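Local coordinates for protein pyridoxal kinase (PDB 3H74) that probably phosphorylates pyridoxal at the expense of ATP to give pyridoxal 5'-phosphate, as a kinase of the ribokinase clan, at residues Thr28-Asp33 and Ala222-Arg227; Ala87-Ile92 and Arg129-Gln134. All coordinates share one frame; numbering follows the deposited sequence.

Overall arrangement
Both contacts lie within one ribokinase-like alpha/beta fold, with their centres about 23 Å apart and their nearest atoms about 11 Å apart, so they do not touch. Contact 1 joins the end of helix 19-29 and the start of strand 32-42 to the end of helix 213-226, some 190 residues away along the chain. Contact 2, nested inside that loop, pairs helix 86-98, which follows strand 77-80, with helix 122-131, which follows strand 103-106 after the hairpin 111-112/115-116; both strands share the mixed sheet with strand 32-42. Contact 1 thus ties early and late parts of the chain together, while contact 2 holds successive helices of the central fold side by side.

Contact 1: Thr28-Asp33 and Ala222-Arg227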
ATOM      1  N   THR A  28       4.800  13.501  -4.209  1.00  5.71           N
ATOM      2  CA  THR A  28       5.364  14.735  -4.755  1.00  6.62           C
ATOM      3  C   THR A  28       5.472  15.787  -3.647  1.00  6.35           C
ATOM      4  O   THR A  28       6.519  16.424  -3.492  1.00  7.28           O
ATOM      5  CB  THR A  28       4.525  15.249  -5.933  1.00  6.83           C
ATOM      6  OG1 THR A  28       4.538  14.269  -6.973  1.00  6.89           O
ATOM      7  CG2 THR A  28       5.085  16.555  -6.493  1.00  7.80           C
ATOM      8  N   ALA A  29       4.418  15.948  -2.850  1.00  6.64           N
ATOM      9  CA  ALA A  29       4.452  16.921  -1.759  1.00  6.98           C
ATOM     10  C   ALA A  29       5.538  16.581  -0.751  1.00  7.43           C
ATOM     11  O   ALA A  29       6.123  17.472  -0.136  1.00  7.17           O
ATOM     12  CB  ALA A  29       3.095  17.008  -1.080  1.00  7.06           C
HETATM   13  N   MSE A  30       5.842  15.304  -0.597  1.00  8.20           N
HETATM   14  CA  MSE A  30       6.895  14.830   0.307  1.00 11.32           C
HETATM   15  C   MSE A  30       8.276  14.860  -0.349  1.00 11.26           C
HETATM   16  O   MSE A  30       9.174  14.267   0.172  1.00 13.18           O
HETATM   17  CB  MSE A  30       6.557  13.400   0.811  1.00 10.48           C
HETATM   18  CG  MSE A  30       5.202  13.342   1.641  1.00 12.86           C
HETATM   19 SE   MSE A  30       4.660  11.579   2.409  1.00 17.93          SE
HETATM   20  CE  MSE A  30       6.570  11.758   3.014  1.00 18.51           C
ATOM     21  N   GLN A  31       8.401  15.514  -1.481  1.00 12.04           N
ATOM     22  CA  GLN A  31       9.705  15.847  -2.068  1.00 13.28           C
ATOM     23  C   GLN A  31      10.351  14.613  -2.780  1.00 12.47           C
ATOM     24  O   GLN A  31      11.521  14.522  -2.905  1.00 13.03           O
ATOM     25  CB  GLN A  31      10.638  16.489  -1.016  1.00 14.18           C
ATOM     26  CG  GLN A  31       9.957  17.531  -0.077  1.00 15.63           C
ATOM     27  CD  GLN A  31      10.953  18.051   0.975  1.00 15.40           C
ATOM     28  OE1 GLN A  31      11.810  18.544   0.587  1.00 20.57           O
ATOM     29  NE2 GLN A  31      10.916  17.602   2.199  1.00 20.37           N
ATOM     30  N   TYR A  32       9.561  13.757  -3.340  1.00 10.77           N
ATOM     31  CA  TYR A  32      10.025  12.708  -4.209  1.00 10.61           C
ATOM     32  C   TYR A  32       9.867  13.040  -5.680  1.00 10.67           C
ATOM     33  O   TYR A  32       8.908  13.612  -6.055  1.00 11.50           O
ATOM     34  CB  TYR A  32       9.262  11.377  -3.908  1.00 10.33           C
ATOM     35  CG  TYR A  32       9.585  10.800  -2.545  1.00 10.07           C
ATOM     36  CD1 TYR A  32      10.661   9.951  -2.374  1.00 11.03           C
ATOM     37  CD2 TYR A  32       8.841  11.140  -1.446  1.00  9.37           C
ATOM     38  CE1 TYR A  32      10.971   9.458  -1.144  1.00 10.86           C
ATOM     39  CE2 TYR A  32       9.152  10.652  -0.218  1.00  9.54           C
ATOM     40  CZ  TYR A  32      10.230   9.796  -0.080  1.00 10.66           C
ATOM     41  OH  TYR A  32      10.590   9.263   1.108  1.00 11.57           O
ATOM     42  N   ASP A  33      10.848  12.643  -6.473  1.00  9.95           N
ATOM     43  CA  ASP A  33      10.708  12.487  -7.925  1.00 10.40           C
ATOM     44  C   ASP A  33       9.996  11.157  -8.113  1.00  9.93           C
ATOM     45  O   ASP A  33      10.606  10.103  -7.960  1.00 10.22           O
ATOM     46  CB  ASP A  33      12.105  12.486  -8.591  1.00 11.11           C
ATOM     47  CG  ASP A  33      12.136  11.831  -9.997  1.00 12.23           C
ATOM     48  OD1 ASP A  33      11.249  12.113 -10.828  1.00 14.04           O
ATOM     49  OD2 ASP A  33      13.087  11.058 -10.285  1.00 14.48           O
ATOM     50  N   ALA A 222       5.476   4.819   3.117  1.00  5.93           N
ATOM     51  CA  ALA A 222       6.650   4.757   2.259  1.00  6.26           C
ATOM     52  C   ALA A 222       7.365   6.099   2.233  1.00  6.71           C
ATOM     53  O   ALA A 222       8.600   6.141   2.309  1.00  6.96           O
ATOM     54  CB  ALA A 222       6.278   4.321   0.861  1.00  6.83           C
ATOM     55  N   GLY A 223       6.605   7.191   2.122  1.00  6.62           N
ATOM     56  CA  GLY A 223       7.190   8.523   2.075  1.00  7.37           C
ATOM     57  C   GLY A 223       7.954   8.877   3.335  1.00  7.12           C
ATOM     58  O   GLY A 223       9.047   9.450   3.276  1.00  8.44           O
ATOM     59  N   LEU A 224       7.390   8.544   4.488  1.00  7.21           N
ATOM     60  CA  LEU A 224       8.059   8.835   5.759  1.00  7.19           C
ATOM     61  C   LEU A 224       9.296   7.964   5.974  1.00  7.05           C
ATOM     62  O   LEU A 224      10.351   8.457   6.391  1.00  7.50           O
ATOM     63  CB  LEU A 224       7.086   8.710   6.933  1.00  6.93           C
ATOM     64  CG  LEU A 224       5.971   9.757   6.979  1.00  8.06           C
ATOM     65  CD1 LEU A 224       4.917   9.350   7.994  1.00  8.54           C
ATOM     66  CD2 LEU A 224       6.526  11.149   7.307  1.00  7.79           C
ATOM     67  N   LEU A 225       9.178   6.679   5.659  1.00  7.01           N
ATOM     68  CA  LEU A 225      10.331   5.793   5.794  1.00  7.77           C
ATOM     69  C   LEU A 225      11.459   6.231   4.876  1.00  8.12           C
ATOM     70  O   LEU A 225      12.623   6.222   5.273  1.00  8.63           O
ATOM     71  CB  LEU A 225       9.950   4.348   5.515  1.00  7.76           C
ATOM     72  CG  LEU A 225       9.002   3.710   6.528  1.00  7.81           C
ATOM     73  CD1 LEU A 225       8.609   2.335   6.043  1.00  9.19           C
ATOM     74  CD2 LEU A 225       9.643   3.630   7.918  1.00  9.93           C
ATOM     75  N   GLY A 226      11.116   6.647   3.658  1.00  7.84           N
ATOM     76  CA  GLY A 226      12.121   7.085   2.693  1.00  9.48           C
ATOM     77  C   GLY A 226      12.831   8.355   3.100  1.00 10.90           C
ATOM     78  O   GLY A 226      13.905   8.661   2.590  1.00 11.58           O
ATOM     79  N   ARG A 227      12.233   9.098   4.026  1.00 11.36           N
ATOM     80  CA  ARG A 227      12.834  10.334   4.528  1.00 12.89           C
ATOM     81  C   ARG A 227      13.569  10.102   5.851  1.00 13.48           C
ATOM     82  O   ARG A 227      14.035  11.053   6.483  1.00 14.70           O
ATOM     83  CB  ARG A 227      11.790  11.458   4.636  1.00 13.13           C
ATOM     84  CG  ARG A 227      11.241  11.956   3.283  1.00 14.64           C
ATOM     85  CD  ARG A 227      12.178  12.914   2.532  1.00 15.37           C
ATOM     86  NE  ARG A 227      11.768  13.095   1.133  1.00 15.25           N
ATOM     87  CZ  ARG A 227      12.277  12.413   0.112  1.00 15.28           C
ATOM     88  NH1 ARG A 227      13.231  11.503   0.310  1.00 16.19           N
ATOM     89  NH2 ARG A 227      11.831  12.634  -1.118  1.00 17.05           N
TER
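The guanidinium of Arg227 lies flat on one face of the Tyr32 ring, their planes 18° apart, with Arg227 CZ 3.5 Å from the Tyr32 centroid: a stacked cation-pi pair in which Arg227 NH2 sits over the middle of the ring. At the ring's edge, in its plane, is the carbonyl oxygen of Gly223, and Tyr32 OH donates to Gly223 O over 2.7 Å. The edge of the guanidinium faces the backbone of 30-32. Arg227 NE gives a hydrogen bond to Met30 O at 3.0 Å, almost in line with the C=O, and Arg227 NH2 adds a weak one to the same oxygen. A bend at chi2 (-79°) turns the arginine chain back over the ring.

The Met30 carbonyl lies just past a helix end: Gln31, with positive phi, is the C-prime residue of a Schellman motif closing helix 19-29, after which the chain turns into strand 32-42. Beside the ring, the selenomethionine Met30 brings SE within 4.0 Å of Gly223 CA, the glycine letting its side chain come close to the helix backbone; the position of its methyl is doubtful. Beyond the pair, Arg227 NH1 bonds Ser4 OG at the start of strand 4-13, and Ile270 of helix 264-274 touches Met30.

The Arg227-Tyr32 pair thus ties two helix ends together: the arginine's charge rests on an aromatic face and probably offsets the negative C-terminal end of helix 19-29, while the tyrosine hydroxyl gives a short hydrogen bond to a carbonyl in the last turn of helix 213-226 that receives just a weak one from Arg227 N within its own segment.

Contact 2: Ala87-Ile92 and Arg129-Gln134; sequences ALCQQI and RQLIQQ
Gln130 reaches across to the backbone of helix 86-98 and lays its amide beside Cys89 and Gln90. Its NE2 comes within 3.6 Å of Cys89 CB, while OE1 is turned to the aliphatic part of Gln90, 3.5 Å from CG. The two glutamine amides are nearly coplanar, 23° apart, yet no hydrogen bond joins them, and Gln130 OE1 stays 3.9 Å from Gln90 NE2. A first torsion of 34°, well away from a staggered value, followed by an extended chain carries the amide to this place. With an alanine here, Gln90 CG and the Cys89 backbone would probably lose the cover this amide gives them, leaving a gap chiefly over those atoms.

Leu131, next in sequence, supplies the apolar half of the contact, and its CA lies nearest that of Cys89, 6.3 Å away. CG stands opposite the backbone N (chi1 176°), and the fork beyond it divides its methyls between two partners. CD1 meets the CG2 branch of Ile92 at 3.8 Å, the two side chains crossing at a slant; CD2 reaches Cys89 SG more loosely, at 4.2 Å. Helix 86-98 is the connection of a beta-alpha-beta crossover between the adjacent parallel strands 77-80 and 103-106, and helix 122-131, which comes after the hairpin 111-112/115-116, packs beside it next to the sheet. Cys89 also touches Tyr124, Ala127 and Met128 from earlier turns of helix 122-131, whereas Ile92 continues toward Leu61 and Phe65 of helix 61-70. Past Leu131, Gln133 and Gln134 turn to later residues of helix 86-98, where their side chains touch Thr93 and Glu97 respectively.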
ATOM      1  N   ALA A  87       1.758 -12.768 -13.794  1.00 12.12           N
ATOM      2  CA  ALA A  87       2.832 -12.365 -14.697  1.00 12.21           C
ATOM      3  C   ALA A  87       3.450 -11.026 -14.306  1.00 11.76           C
ATOM      4  O   ALA A  87       4.673 -10.887 -14.293  1.00 11.38           O
ATOM      5  CB  ALA A  87       2.335 -12.319 -16.131  1.00 13.21           C
ATOM      6  N   LEU A  88       2.612 -10.037 -13.996  1.00 10.99           N
ATOM      7  CA  LEU A  88       3.136  -8.731 -13.599  1.00 10.34           C
ATOM      8  C   LEU A  88       3.843  -8.757 -12.243  1.00  9.97           C
ATOM      9  O   LEU A  88       4.863  -8.093 -12.077  1.00  9.85           O
ATOM     10  CB  LEU A  88       2.067  -7.636 -13.656  1.00 10.79           C
ATOM     11  CG  LEU A  88       1.657  -7.188 -15.064  1.00 11.55           C
ATOM     12  CD1 LEU A  88       0.700  -6.005 -14.993  1.00 14.20           C
ATOM     13  CD2 LEU A  88       2.881  -6.860 -15.931  1.00 12.08           C
ATOM     14  N   CYS A  89       3.337  -9.538 -11.288  1.00  9.87           N
ATOM     15  CA  CYS A  89       4.044  -9.725 -10.024  1.00 10.19           C
ATOM     16  C   CYS A  89       5.458 -10.243 -10.262  1.00 10.09           C
ATOM     17  O   CYS A  89       6.416  -9.760  -9.673  1.00  9.87           O
ATOM     18  CB  CYS A  89       3.299 -10.702  -9.122  1.00 10.37           C
ATOM     19  SG  CYS A  89       1.892  -9.994  -8.255  1.00 10.92           S
ATOM     20  N   GLN A  90       5.572 -11.231 -11.147  1.00 10.44           N
ATOM     21  CA  GLN A  90       6.867 -11.829 -11.471  1.00 10.88           C
ATOM     22  C   GLN A  90       7.809 -10.836 -12.141  1.00 10.50           C
ATOM     23  O   GLN A  90       8.978 -10.746 -11.784  1.00 10.87           O
ATOM     24  CB  GLN A  90       6.677 -13.069 -12.347  1.00 11.94           C
ATOM     25  CG  GLN A  90       5.958 -14.200 -11.631  1.00 13.65           C
ATOM     26  CD  GLN A  90       5.537 -15.328 -12.559  1.00 15.09           C
ATOM     27  OE1 GLN A  90       5.489 -15.168 -13.777  1.00 17.63           O
ATOM     28  NE2 GLN A  90       5.216 -16.476 -11.977  1.00 16.82           N
ATOM     29  N   GLN A  91       7.279 -10.074 -13.093  1.00 10.12           N
ATOM     30  CA  GLN A  91       8.059  -9.047 -13.784  1.00  9.66           C
ATOM     31  C   GLN A  91       8.585  -7.997 -12.817  1.00  9.01           C
ATOM     32  O   GLN A  91       9.756  -7.626 -12.855  1.00  8.95           O
ATOM     33  CB  GLN A  91       7.207  -8.372 -14.851  1.00  9.71           C
ATOM     34  CG  GLN A  91       6.913  -9.256 -16.061  1.00  9.98           C
ATOM     35  CD  GLN A  91       8.035  -9.252 -17.103  1.00  9.76           C
ATOM     36  OE1 GLN A  91       8.913  -8.383 -17.096  1.00 10.88           O
ATOM     37  NE2 GLN A  91       8.000 -10.221 -18.005  1.00 10.02           N
ATOM     38  N   ILE A  92       7.702  -7.513 -11.943  1.00  8.42           N
ATOM     39  CA  ILE A  92       8.091  -6.526 -10.933  1.00  8.69           C
ATOM     40  C   ILE A  92       9.156  -7.089  -9.982  1.00  8.44           C
ATOM     41  O   ILE A  92      10.146  -6.424  -9.691  1.00  8.46           O
ATOM     42  CB  ILE A  92       6.863  -5.983 -10.157  1.00  8.31           C
ATOM     43  CG1 ILE A  92       5.956  -5.193 -11.103  1.00  7.76           C
ATOM     44  CG2 ILE A  92       7.297  -5.132  -8.947  1.00  8.95           C
ATOM     45  CD1 ILE A  92       4.576  -4.898 -10.536  1.00  8.23           C
ATOM     46  N   ARG A 129       3.609 -13.851  -2.438  1.00  8.99           N
ATOM     47  CA  ARG A 129       4.617 -14.299  -1.481  1.00  9.77           C
ATOM     48  C   ARG A 129       6.031 -14.137  -2.069  1.00 10.04           C
ATOM     49  O   ARG A 129       6.886 -13.810  -1.384  1.00 10.54           O
ATOM     50  CB  ARG A 129       4.382 -15.781  -1.077  1.00  9.85           C
ATOM     51  CG  ARG A 129       3.148 -16.040  -0.186  1.00 10.29           C
ATOM     52  CD  ARG A 129       3.076 -17.504   0.235  1.00 12.29           C
ATOM     53  NE  ARG A 129       1.854 -17.795   0.924  1.00 10.97           N
ATOM     54  CZ  ARG A 129       0.965 -18.654   0.524  1.00 10.83           C
ATOM     55  NH1 ARG A 129       1.153 -19.367  -0.552  1.00 12.39           N
ATOM     56  NH2 ARG A 129      -0.094 -18.841   1.220  1.00 11.78           N
ATOM     57  N   GLN A 130       6.178 -14.326  -3.351  1.00 10.51           N
ATOM     58  CA  GLN A 130       7.475 -14.065  -3.995  1.00 12.10           C
ATOM     59  C   GLN A 130       7.833 -12.563  -4.036  1.00 10.73           C
ATOM     60  O   GLN A 130       8.892 -12.191  -3.754  1.00 11.04           O
ATOM     61  CB  GLN A 130       7.503 -14.616  -5.425  1.00 12.22           C
ATOM     62  CG  GLN A 130       6.151 -14.490  -6.047  1.00 16.13           C
ATOM     63  CD  GLN A 130       6.067 -14.304  -7.600  1.00 16.24           C
ATOM     64  OE1 GLN A 130       6.114 -15.347  -8.335  1.00 22.11           O
ATOM     65  NE2 GLN A 130       5.910 -13.015  -8.074  1.00 20.97           N
ATOM     66  N   LEU A 131       6.851 -11.760  -4.392  1.00 10.07           N
ATOM     67  CA  LEU A 131       7.048 -10.316  -4.506  1.00 10.27           C
ATOM     68  C   LEU A 131       7.412  -9.665  -3.159  1.00 10.15           C
ATOM     69  O   LEU A 131       8.176  -8.795  -3.152  1.00 10.87           O
ATOM     70  CB  LEU A 131       5.775  -9.663  -5.096  1.00 10.47           C
ATOM     71  CG  LEU A 131       5.760  -8.136  -5.196  1.00 10.50           C
ATOM     72  CD1 LEU A 131       6.933  -7.654  -6.065  1.00 11.61           C
ATOM     73  CD2 LEU A 131       4.433  -7.715  -5.817  1.00 10.94           C
ATOM     74  N   ILE A 132       6.835 -10.141  -2.067  1.00  9.42           N
ATOM     75  CA  ILE A 132       7.117  -9.553  -0.755  1.00  9.75           C
ATOM     76  C   ILE A 132       8.462  -9.971  -0.158  1.00 10.17           C
ATOM     77  O   ILE A 132       8.899  -9.394   0.833  1.00 10.10           O
ATOM     78  CB  ILE A 132       5.992  -9.840   0.281  1.00  9.11           C
ATOM     79  CG1 ILE A 132       5.911 -11.340   0.613  1.00  9.40           C
ATOM     80  CG2 ILE A 132       4.657  -9.228  -0.187  1.00  9.45           C
ATOM     81  CD1 ILE A 132       4.943 -11.682   1.733  1.00 10.28           C
ATOM     82  N   GLN A 133       9.110 -10.971  -0.758  1.00 11.77           N
ATOM     83  CA  GLN A 133      10.267 -11.627  -0.130  1.00 13.87           C
ATOM     84  C   GLN A 133      11.448 -10.700   0.178  1.00 13.90           C
ATOM     85  O   GLN A 133      12.185 -10.938   1.140  1.00 15.67           O
ATOM     86  CB  GLN A 133      10.708 -12.870  -0.924  1.00 13.92           C
ATOM     87  CG  GLN A 133      11.468 -12.598  -2.227  1.00 16.90           C
ATOM     88  CD  GLN A 133      11.329 -13.722  -3.261  1.00 16.52           C
ATOM     89  OE1 GLN A 133      10.774 -14.789  -2.980  1.00 20.02           O
ATOM     90  NE2 GLN A 133      11.819 -13.467  -4.471  1.00 19.49           N
ATOM     91  N   GLN A 134      11.625  -9.645  -0.612  1.00 13.24           N
ATOM     92  CA  GLN A 134      12.712  -8.698  -0.351  1.00 12.88           C
ATOM     93  C   GLN A 134      12.234  -7.326   0.143  1.00 11.70           C
ATOM     94  O   GLN A 134      13.025  -6.390   0.268  1.00 12.05           O
ATOM     95  CB  GLN A 134      13.643  -8.572  -1.567  1.00 13.56           C
ATOM     96  CG  GLN A 134      14.476  -9.837  -1.834  1.00 16.22           C
ATOM     97  CD  GLN A 134      15.451 -10.170  -0.705  1.00 18.13           C
ATOM     98  OE1 GLN A 134      16.256  -9.331  -0.296  1.00 21.51           O
ATOM     99  NE2 GLN A 134      15.385 -11.404  -0.208  1.00 20.76           N
TER